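Long-range contacts in endonuclease and methylase LlaGI (Lactococcus lactis, PDB 5FFJ), which probably recognises a specific DNA sequence, methylates it, and cleaves unmodified DNA with the help of a helicase-like ATPase: residues N1178-N1182 with L1195-S1201; F1054-G1060 with A1210-P1214. One frame throughout, in Å; residues are numbered along the deposited sequence.

Interaction 1: residues N1178-N1182 with L1195-S1201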
ATOM      1  N   ASN A1178     -15.831   1.233  40.979  1.00 48.77           N
ATOM      2  CA  ASN A1178     -16.830   1.990  40.236  1.00 44.07           C
ATOM      3  C   ASN A1178     -17.632   1.095  39.293  1.00 41.19           C
ATOM      4  O   ASN A1178     -17.179   0.013  38.912  1.00 38.11           O
ATOM      5  CB  ASN A1178     -16.152   3.111  39.444  1.00 47.46           C
ATOM      6  CG  ASN A1178     -17.036   4.332  39.280  1.00 39.20           C
ATOM      7  OD1 ASN A1178     -18.263   4.240  39.346  1.00 40.64           O
ATOM      8  ND2 ASN A1178     -16.414   5.487  39.059  1.00 38.28           N
ATOM      9  N   LEU A1179     -18.829   1.554  38.938  1.00 40.94           N
ATOM     10  CA  LEU A1179     -19.646   0.914  37.910  1.00 34.66           C
ATOM     11  C   LEU A1179     -19.871   1.885  36.761  1.00 43.26           C
ATOM     12  O   LEU A1179     -20.275   3.026  36.987  1.00 51.51           O
ATOM     13  CB  LEU A1179     -21.000   0.471  38.469  1.00 39.85           C
ATOM     14  CG  LEU A1179     -21.073  -0.696  39.453  1.00 38.02           C
ATOM     15  CD1 LEU A1179     -22.532  -0.985  39.757  1.00 35.12           C
ATOM     16  CD2 LEU A1179     -20.382  -1.939  38.912  1.00 41.75           C
ATOM     17  N   LEU A1180     -19.604   1.440  35.537  1.00 45.63           N
ATOM     18  CA  LEU A1180     -19.934   2.235  34.361  1.00 52.55           C
ATOM     19  C   LEU A1180     -20.674   1.401  33.321  1.00 42.33           C
ATOM     20  O   LEU A1180     -20.374   0.228  33.105  1.00 35.57           O
ATOM     21  CB  LEU A1180     -18.674   2.868  33.755  1.00 54.01           C
ATOM     22  CG  LEU A1180     -17.385   2.058  33.611  1.00 44.44           C
ATOM     23  CD1 LEU A1180     -17.406   1.187  32.379  1.00 57.85           C
ATOM     24  CD2 LEU A1180     -16.202   3.005  33.548  1.00 42.83           C
ATOM     25  N   ILE A1181     -21.672   2.025  32.704  1.00 41.91           N
ATOM     26  CA  ILE A1181     -22.452   1.401  31.647  1.00 33.51           C
ATOM     27  C   ILE A1181     -21.877   1.791  30.295  1.00 37.23           C
ATOM     28  O   ILE A1181     -22.125   2.894  29.810  1.00 46.45           O
ATOM     29  CB  ILE A1181     -23.934   1.822  31.706  1.00 34.62           C
ATOM     30  CG1 ILE A1181     -24.522   1.489  33.075  1.00 43.34           C
ATOM     31  CG2 ILE A1181     -24.730   1.137  30.600  1.00 40.27           C
ATOM     32  CD1 ILE A1181     -25.910   2.042  33.293  1.00 41.47           C
ATOM     33  N   ASN A1182     -21.103   0.900  29.690  1.00 41.64           N
ATOM     34  CA  ASN A1182     -20.603   1.152  28.347  1.00 46.98           C
ATOM     35  C   ASN A1182     -21.733   1.071  27.330  1.00 43.63           C
ATOM     36  O   ASN A1182     -22.627   0.233  27.448  1.00 37.95           O
ATOM     37  CB  ASN A1182     -19.497   0.167  27.971  1.00 36.55           C
ATOM     38  CG  ASN A1182     -18.279   0.290  28.861  1.00 34.60           C
ATOM     39  OD1 ASN A1182     -17.584   1.305  28.845  1.00 45.69           O
ATOM     40  ND2 ASN A1182     -18.003  -0.753  29.633  1.00 36.72           N
ATOM     41  N   LEU A1195     -23.082  -2.762  27.621  1.00 37.94           N
ATOM     42  CA  LEU A1195     -22.492  -3.755  28.510  1.00 42.19           C
ATOM     43  C   LEU A1195     -21.877  -3.068  29.721  1.00 50.21           C
ATOM     44  O   LEU A1195     -21.028  -2.190  29.582  1.00 48.22           O
ATOM     45  CB  LEU A1195     -21.435  -4.579  27.772  1.00 46.09           C
ATOM     46  CG  LEU A1195     -20.801  -5.738  28.545  1.00 41.69           C
ATOM     47  CD1 LEU A1195     -21.866  -6.671  29.099  1.00 43.15           C
ATOM     48  CD2 LEU A1195     -19.840  -6.503  27.646  1.00 28.23           C
ATOM     49  N   ILE A1196     -22.312  -3.469  30.910  1.00 45.10           N
ATOM     50  CA  ILE A1196     -21.819  -2.861  32.137  1.00 43.25           C
ATOM     51  C   ILE A1196     -20.457  -3.443  32.499  1.00 38.48           C
ATOM     52  O   ILE A1196     -20.199  -4.627  32.276  1.00 37.95           O
ATOM     53  CB  ILE A1196     -22.813  -3.064  33.301  1.00 44.24           C
ATOM     54  CG1 ILE A1196     -22.419  -2.199  34.499  1.00 48.74           C
ATOM     55  CG2 ILE A1196     -22.894  -4.534  33.690  1.00 45.68           C
ATOM     56  CD1 ILE A1196     -23.526  -2.047  35.516  1.00 49.23           C
ATOM     57  N   SER A1197     -19.587  -2.599  33.045  1.00 37.28           N
ATOM     58  CA  SER A1197     -18.236  -3.010  33.404  1.00 33.91           C
ATOM     59  C   SER A1197     -17.873  -2.573  34.815  1.00 40.06           C
ATOM     60  O   SER A1197     -18.290  -1.513  35.282  1.00 55.84           O
ATOM     61  CB  SER A1197     -17.224  -2.441  32.411  1.00 37.54           C
ATOM     62  OG  SER A1197     -15.898  -2.724  32.822  1.00 52.76           O
ATOM     63  N   GLU A1198     -17.090  -3.411  35.482  1.00 43.70           N
ATOM     64  CA  GLU A1198     -16.616  -3.141  36.831  1.00 44.66           C
ATOM     65  C   GLU A1198     -15.240  -2.478  36.789  1.00 48.55           C
ATOM     66  O   GLU A1198     -14.695  -2.085  37.822  1.00 47.65           O
ATOM     67  CB  GLU A1198     -16.553  -4.444  37.627  1.00 50.34           C
ATOM     68  CG  GLU A1198     -16.567  -4.272  39.126  1.00 57.14           C
ATOM     69  CD  GLU A1198     -16.543  -5.602  39.855  1.00 68.54           C
ATOM     70  OE1 GLU A1198     -16.475  -6.650  39.176  1.00 49.58           O
ATOM     71  OE2 GLU A1198     -16.591  -5.600  41.103  1.00 98.15           O
ATOM     72  N   TYR A1199     -14.694  -2.356  35.582  1.00 41.57           N
ATOM     73  CA  TYR A1199     -13.332  -1.875  35.384  1.00 43.14           C
ATOM     74  C   TYR A1199     -13.272  -0.747  34.359  1.00 47.12           C
ATOM     75  O   TYR A1199     -14.262  -0.437  33.697  1.00 48.96           O
ATOM     76  CB  TYR A1199     -12.430  -3.024  34.928  1.00 44.48           C
ATOM     77  CG  TYR A1199     -12.357  -4.178  35.902  1.00 57.64           C
ATOM     78  CD1 TYR A1199     -13.392  -5.100  35.998  1.00 41.54           C
ATOM     79  CD2 TYR A1199     -11.247  -4.354  36.716  1.00 53.21           C
ATOM     80  CE1 TYR A1199     -13.328  -6.157  36.884  1.00 57.03           C
ATOM     81  CE2 TYR A1199     -11.172  -5.412  37.602  1.00 66.92           C
ATOM     82  CZ  TYR A1199     -12.216  -6.310  37.683  1.00 65.62           C
ATOM     83  OH  TYR A1199     -12.148  -7.363  38.563  1.00 69.14           O
ATOM     84  N   LEU A1200     -12.097  -0.139  34.242  1.00 56.04           N
ATOM     85  CA  LEU A1200     -11.825   0.836  33.197  1.00 56.40           C
ATOM     86  C   LEU A1200     -12.093   0.199  31.835  1.00 50.47           C
ATOM     87  O   LEU A1200     -11.792  -0.978  31.634  1.00 45.11           O
ATOM     88  CB  LEU A1200     -10.380   1.325  33.305  1.00 52.78           C
ATOM     89  CG  LEU A1200      -9.932   2.489  32.426  1.00 61.54           C
ATOM     90  CD1 LEU A1200      -8.822   3.238  33.134  1.00 73.38           C
ATOM     91  CD2 LEU A1200      -9.453   2.008  31.067  1.00 63.23           C
ATOM     92  N   SER A1201     -12.657   0.967  30.906  1.00 42.72           N
ATOM     93  CA  SER A1201     -13.089   0.418  29.621  1.00 46.43           C
ATOM     94  C   SER A1201     -12.411   1.090  28.434  1.00 45.70           C
ATOM     95  O   SER A1201     -12.295   2.316  28.375  1.00 39.05           O
ATOM     96  CB  SER A1201     -14.609   0.542  29.482  1.00 41.46           C
ATOM     97  OG  SER A1201     -15.269  -0.273  30.435  1.00 45.81           O
TER
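Leu1180 and Ser1197 face each other as an antiparallel hydrogen-bonded pair: Leu1180 N reaches Ser1197 O at 3.2 Å and Ser1197 N returns to Leu1180 O at 2.9 Å, both bonds nearly straight. Ile1181 and Ile1196 follow as a non-hydrogen-bonded pair whose backbone groups bond outward, Ile1181 to Leu1213 of the neighbouring strand and Ile1196 N to Tyr1241 OH. Asn1182 with Leu1195 closes the register, Leu1195 N meeting Asn1182 O at 3.0 Å while the return bond is weak. The Asn1182 amide, its CG anti to the carbonyl carbon (chi1 -63°), reaches along the face it shares with Leu1180 and Ser1197. There its ND2 donates to Ser1201 OG at 2.9 Å, 16° out of the amide plane, and weakly to Leu1195 O. Ser1197 OG donates to Tyr1199 O, 2.9 Å away, tying down the turn before Ser1201. Leu1180 CD1 packs on Ser1197 CB at 3.6 Å. Asn1178 ND2 is satisfied by Phe1216 O and Thr1170 O. Ile1181 and Ile1196 meet helix 1234-1243 through Phe1237, and Ile1196 also touches helix 1270-1285; beyond the turn, short strand 1200-1201 joins the edge of a second sheet, parallel to strand 1141-1147, Leu1200 sharing a backbone hydrogen bond with Met1145.

Interaction 2: residues F1054-G1060 with A1210-P1214. With nucleotides of chain B.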
ATOM      1  N   PHE A1054     -27.484  11.360  34.362  1.00 55.40           N
ATOM      2  CA  PHE A1054     -26.086  11.413  34.786  1.00 52.32           C
ATOM      3  C   PHE A1054     -25.561  12.843  34.685  1.00 57.19           C
ATOM      4  O   PHE A1054     -25.891  13.566  33.746  1.00 59.13           O
ATOM      5  CB  PHE A1054     -25.216  10.480  33.938  1.00 59.41           C
ATOM      6  CG  PHE A1054     -25.485   9.018  34.164  1.00 54.80           C
ATOM      7  CD1 PHE A1054     -24.807   8.319  35.150  1.00 51.94           C
ATOM      8  CD2 PHE A1054     -26.405   8.338  33.384  1.00 44.85           C
ATOM      9  CE1 PHE A1054     -25.046   6.975  35.358  1.00 55.19           C
ATOM     10  CE2 PHE A1054     -26.649   6.994  33.588  1.00 42.13           C
ATOM     11  CZ  PHE A1054     -25.969   6.312  34.576  1.00 56.94           C
ATOM     12  N   SER A1055     -24.741  13.246  35.651  1.00 48.03           N
ATOM     13  CA  SER A1055     -24.154  14.582  35.641  1.00 58.31           C
ATOM     14  C   SER A1055     -22.952  14.627  34.705  1.00 44.95           C
ATOM     15  O   SER A1055     -22.678  15.651  34.079  1.00 47.71           O
ATOM     16  CB  SER A1055     -23.736  15.001  37.051  1.00 43.31           C
ATOM     17  OG  SER A1055     -22.732  14.141  37.561  1.00 62.49           O
ATOM     18  N   VAL A1056     -22.243  13.505  34.617  1.00 46.74           N
ATOM     19  CA  VAL A1056     -21.049  13.403  33.789  1.00 41.44           C
ATOM     20  C   VAL A1056     -21.000  12.078  33.040  1.00 43.53           C
ATOM     21  O   VAL A1056     -21.219  11.012  33.619  1.00 45.95           O
ATOM     22  CB  VAL A1056     -19.771  13.546  34.639  1.00 38.45           C
ATOM     23  CG1 VAL A1056     -18.526  13.196  33.821  1.00 45.59           C
ATOM     24  CG2 VAL A1056     -19.668  14.955  35.199  1.00 54.34           C
ATOM     25  N   LYS A1057     -20.705  12.160  31.747  1.00 46.37           N
ATOM     26  CA  LYS A1057     -20.455  10.980  30.933  1.00 41.73           C
ATOM     27  C   LYS A1057     -19.033  11.042  30.406  1.00 43.50           C
ATOM     28  O   LYS A1057     -18.485  12.124  30.193  1.00 55.27           O
ATOM     29  CB  LYS A1057     -21.457  10.876  29.777  1.00 38.77           C
ATOM     30  CG  LYS A1057     -21.466  12.062  28.820  1.00 42.52           C
ATOM     31  CD  LYS A1057     -20.522  11.863  27.639  1.00 40.10           C
ATOM     32  CE  LYS A1057     -20.553  13.050  26.684  1.00 42.02           C
ATOM     33  NZ  LYS A1057     -20.166  14.322  27.357  1.00 57.99           N
ATOM     34  N   ASP A1058     -18.444   9.871  30.209  1.00 42.48           N
ATOM     35  CA  ASP A1058     -17.088   9.761  29.702  1.00 39.09           C
ATOM     36  C   ASP A1058     -17.126   8.951  28.415  1.00 44.41           C
ATOM     37  O   ASP A1058     -18.183   8.451  28.024  1.00 46.06           O
ATOM     38  CB  ASP A1058     -16.176   9.108  30.749  1.00 41.17           C
ATOM     39  CG  ASP A1058     -14.710   9.145  30.361  1.00 42.95           C
ATOM     40  OD1 ASP A1058     -14.293  10.120  29.702  1.00 56.87           O
ATOM     41  OD2 ASP A1058     -13.975   8.197  30.717  1.00 51.26           O
ATOM     42  N   ILE A1059     -15.982   8.841  27.750  1.00 27.74           N
ATOM     43  CA  ILE A1059     -15.860   7.993  26.577  1.00 40.85           C
ATOM     44  C   ILE A1059     -14.593   7.150  26.709  1.00 42.60           C
ATOM     45  O   ILE A1059     -13.621   7.574  27.332  1.00 51.27           O
ATOM     46  CB  ILE A1059     -15.864   8.832  25.283  1.00 44.29           C
ATOM     47  CG1 ILE A1059     -14.575   9.634  25.120  1.00 63.02           C
ATOM     48  CG2 ILE A1059     -17.034   9.807  25.302  1.00 63.06           C
ATOM     49  CD1 ILE A1059     -14.526  10.379  23.799  1.00 66.22           C
ATOM     50  N   GLY A1060     -14.623   5.948  26.143  1.00 44.54           N
ATOM     51  CA  GLY A1060     -13.608   4.945  26.412  1.00 45.50           C
ATOM     52  C   GLY A1060     -12.187   5.379  26.126  1.00 35.76           C
ATOM     53  O   GLY A1060     -11.949   6.230  25.270  1.00 43.20           O
ATOM     54  N   ALA A1210     -16.888   4.238  21.945  1.00 44.61           N
ATOM     55  CA  ALA A1210     -17.755   3.828  23.045  1.00 45.40           C
ATOM     56  C   ALA A1210     -17.818   4.882  24.137  1.00 49.93           C
ATOM     57  O   ALA A1210     -16.791   5.347  24.634  1.00 53.11           O
ATOM     58  CB  ALA A1210     -17.287   2.505  23.630  1.00 53.17           C
ATOM     59  N   ARG A1211     -19.040   5.250  24.500  1.00 53.09           N
ATOM     60  CA  ARG A1211     -19.283   6.133  25.628  1.00 43.35           C
ATOM     61  C   ARG A1211     -19.596   5.271  26.845  1.00 46.87           C
ATOM     62  O   ARG A1211     -20.138   4.171  26.703  1.00 44.03           O
ATOM     63  CB  ARG A1211     -20.442   7.092  25.332  1.00 46.40           C
ATOM     64  CG  ARG A1211     -20.544   7.548  23.873  1.00 70.70           C
ATOM     65  CD  ARG A1211     -19.352   8.424  23.484  1.00 37.60           C
ATOM     66  NE  ARG A1211     -19.167   8.493  22.032  1.00 48.20           N
ATOM     67  CZ  ARG A1211     -18.912   9.600  21.339  1.00 37.10           C
ATOM     68  NH1 ARG A1211     -18.808  10.778  21.941  1.00 54.33           N
ATOM     69  NH2 ARG A1211     -18.762   9.525  20.021  1.00 66.68           N
ATOM     70  N   ASN A1212     -19.243   5.752  28.031  1.00 32.67           N
ATOM     71  CA  ASN A1212     -19.617   5.067  29.263  1.00 41.44           C
ATOM     72  C   ASN A1212     -20.213   6.042  30.264  1.00 38.60           C
ATOM     73  O   ASN A1212     -19.920   7.240  30.241  1.00 39.29           O
ATOM     74  CB  ASN A1212     -18.419   4.337  29.879  1.00 46.90           C
ATOM     75  CG  ASN A1212     -17.276   5.266  30.219  1.00 37.70           C
ATOM     76  OD1 ASN A1212     -17.255   5.875  31.288  1.00 39.66           O
ATOM     77  ND2 ASN A1212     -16.309   5.371  29.313  1.00 36.47           N
ATOM     78  N   LEU A1213     -21.060   5.509  31.136  1.00 36.34           N
ATOM     79  CA  LEU A1213     -21.824   6.311  32.077  1.00 40.87           C
ATOM     80  C   LEU A1213     -21.515   5.877  33.505  1.00 50.70           C
ATOM     81  O   LEU A1213     -22.163   4.973  34.032  1.00 59.95           O
ATOM     82  CB  LEU A1213     -23.316   6.178  31.775  1.00 52.10           C
ATOM     83  CG  LEU A1213     -23.675   6.666  30.369  1.00 44.85           C
ATOM     84  CD1 LEU A1213     -24.928   5.993  29.857  1.00 42.80           C
ATOM     85  CD2 LEU A1213     -23.840   8.178  30.364  1.00 54.76           C
ATOM     86  N   PRO A1214     -20.518   6.519  34.137  1.00 38.76           N
ATOM     87  CA  PRO A1214     -20.040   6.063  35.447  1.00 45.32           C
ATOM     88  C   PRO A1214     -21.066   6.223  36.559  1.00 43.74           C
ATOM     89  O   PRO A1214     -21.897   7.131  36.521  1.00 35.42           O
ATOM     90  CB  PRO A1214     -18.822   6.955  35.702  1.00 43.32           C
ATOM     91  CG  PRO A1214     -19.093   8.186  34.930  1.00 45.92           C
ATOM     92  CD  PRO A1214     -19.827   7.744  33.700  1.00 36.81           C
TER
ATOM     93  P    DA B   7     -17.446  14.927  23.420  1.00173.78           P
ATOM     94  OP1  DA B   7     -18.620  15.805  23.324  1.00 36.97           O
ATOM     95  OP2  DA B   7     -17.533  13.700  24.227  1.00 52.80           O
ATOM     96  O5'  DA B   7     -16.988  14.532  21.949  1.00 30.60           O
ATOM     97  C5'  DA B   7     -17.198  15.427  20.861  1.00 71.36           C
ATOM     98  C4'  DA B   7     -16.518  14.925  19.598  1.00 41.67           C
ATOM     99  O4'  DA B   7     -15.105  14.706  19.858  1.00 46.50           O
ATOM    100  C3'  DA B   7     -17.057  13.594  19.056  1.00 44.96           C
ATOM    101  O3'  DA B   7     -17.478  13.751  17.694  1.00 39.76           O
ATOM    102  C2'  DA B   7     -15.872  12.634  19.196  1.00 44.63           C
ATOM    103  C1'  DA B   7     -14.694  13.581  19.128  1.00 48.85           C
ATOM    104  N9   DA B   7     -13.447  13.060  19.690  1.00 47.32           N
ATOM    105  C8   DA B   7     -13.271  12.436  20.896  1.00 43.33           C
ATOM    106  N7   DA B   7     -12.029  12.076  21.129  1.00 42.86           N
ATOM    107  C5   DA B   7     -11.343  12.493  20.000  1.00 47.48           C
ATOM    108  C6   DA B   7      -9.986  12.409  19.623  1.00 38.39           C
ATOM    109  N6   DA B   7      -9.042  11.851  20.386  1.00 38.50           N
ATOM    110  N1   DA B   7      -9.637  12.923  18.426  1.00 46.15           N
ATOM    111  C2   DA B   7     -10.584  13.483  17.663  1.00 49.33           C
ATOM    112  N3   DA B   7     -11.884  13.620  17.908  1.00 56.90           N
ATOM    113  C4   DA B   7     -12.202  13.100  19.104  1.00 52.01           C
ATOM    114  P    DT B   8     -18.714  12.908  17.110  1.00 41.03           P
ATOM    115  OP1  DT B   8     -19.726  13.867  16.611  1.00 47.77           O
ATOM    116  OP2  DT B   8     -19.112  11.904  18.123  1.00 62.41           O
ATOM    117  O5'  DT B   8     -18.083  12.120  15.868  1.00 52.95           O
ATOM    118  C5'  DT B   8     -17.267  12.813  14.915  1.00 43.63           C
ATOM    119  C4'  DT B   8     -16.598  11.843  13.954  1.00 45.15           C
ATOM    120  O4'  DT B   8     -15.245  11.540  14.428  1.00 49.64           O
ATOM    121  C3'  DT B   8     -17.281  10.486  13.824  1.00 49.99           C
ATOM    122  O3'  DT B   8     -17.080   9.938  12.522  1.00 51.52           O
ATOM    123  C2'  DT B   8     -16.566   9.687  14.899  1.00 41.77           C
ATOM    124  C1'  DT B   8     -15.136  10.144  14.670  1.00 38.80           C
ATOM    125  N1   DT B   8     -14.178   9.904  15.820  1.00 38.23           N
ATOM    126  C2   DT B   8     -12.827   9.825  15.557  1.00 43.15           C
ATOM    127  O2   DT B   8     -12.354   9.939  14.441  1.00 57.28           O
ATOM    128  N3   DT B   8     -12.039   9.613  16.653  1.00 46.53           N
ATOM    129  C4   DT B   8     -12.447   9.468  17.956  1.00 36.19           C
ATOM    130  O4   DT B   8     -11.649   9.280  18.862  1.00 34.12           O
ATOM    131  C5   DT B   8     -13.876   9.551  18.172  1.00 34.96           C
ATOM    132  C7   DT B   8     -14.453   9.404  19.555  1.00 26.84           C
ATOM    133  C6   DT B   8     -14.663   9.763  17.106  1.00 47.59           C
TER
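The Phe1054 ring, swung across by a CG that stands beside the backbone N (chi1 -69°), takes Leu1213 CB over the centre of one face, a CH-pi contact 3.8 Å from the centroid and 11° off the ring normal; the two side chains cross at about a right angle, and Pro1214 O approaches the ring obliquely. The Arg1211 guanidinium is met at its edge, near its plane, by phosphate oxygens of the DNA: NH2 donates to OP2 of DT8 of chain B at 3.1 Å, while OP2 of DA7 of chain B lies farther off, near NH1. Ile1059 CG2 packs against Arg1211 CD at 3.3 Å, the side chains running side by side, and Ile1059 CD1 reaches C8 of the DA7 base of chain B at 3.8 Å. On the other face of the sheet, Asp1058 and Asn1212 point the same way with carboxylate and amide planes 84° apart; Asp1058 OD1 accepts from Lys1166 N. An alanine in place of Phe1054 would remove the ring and would probably leave Leu1213 CB without its aromatic cover, opening a gap beside Pro1214. Three backbone bonds join the segments: Asp1058 N to Asn1212 O, Asn1212 N to Asp1058 O at 2.9 Å, and Gly1060 N to Ala1210 O at 2.7 Å. Lys1057 NZ, near the DA7 phosphate of chain B, forms a salt bridge with Asp1048. The result is a short antiparallel edge-strand pairing in the specificity domain, with one face turned to the DNA backbone, consistent with a role in holding the substrate.

How the interactions relate
Interactions 1 and 2 lie about 10 Å apart, centre to centre, and share one four-stranded antiparallel sheet of the specificity domain, ordered 1058-1059, 1210-1214, 1180-1184, 1194-1197; interaction 1 also reaches a second, mixed sheet through 1200-1201. Interaction 2 pairs the first two strands and interaction 1 the last two; the middle strands are neighbours, and Ile1181 O to Leu1213 N, 3.1 Å, is a probable hydrogen bond between them. Along the chain, 1054-1060 comes first, then the hairpin of interaction 1, then 1210-1214. The DNA touches interaction 2, whereas the nearest atom of interaction 1 is about 11 Å from it, so the hairpin continues the sheet away from the strands that meet the DNA.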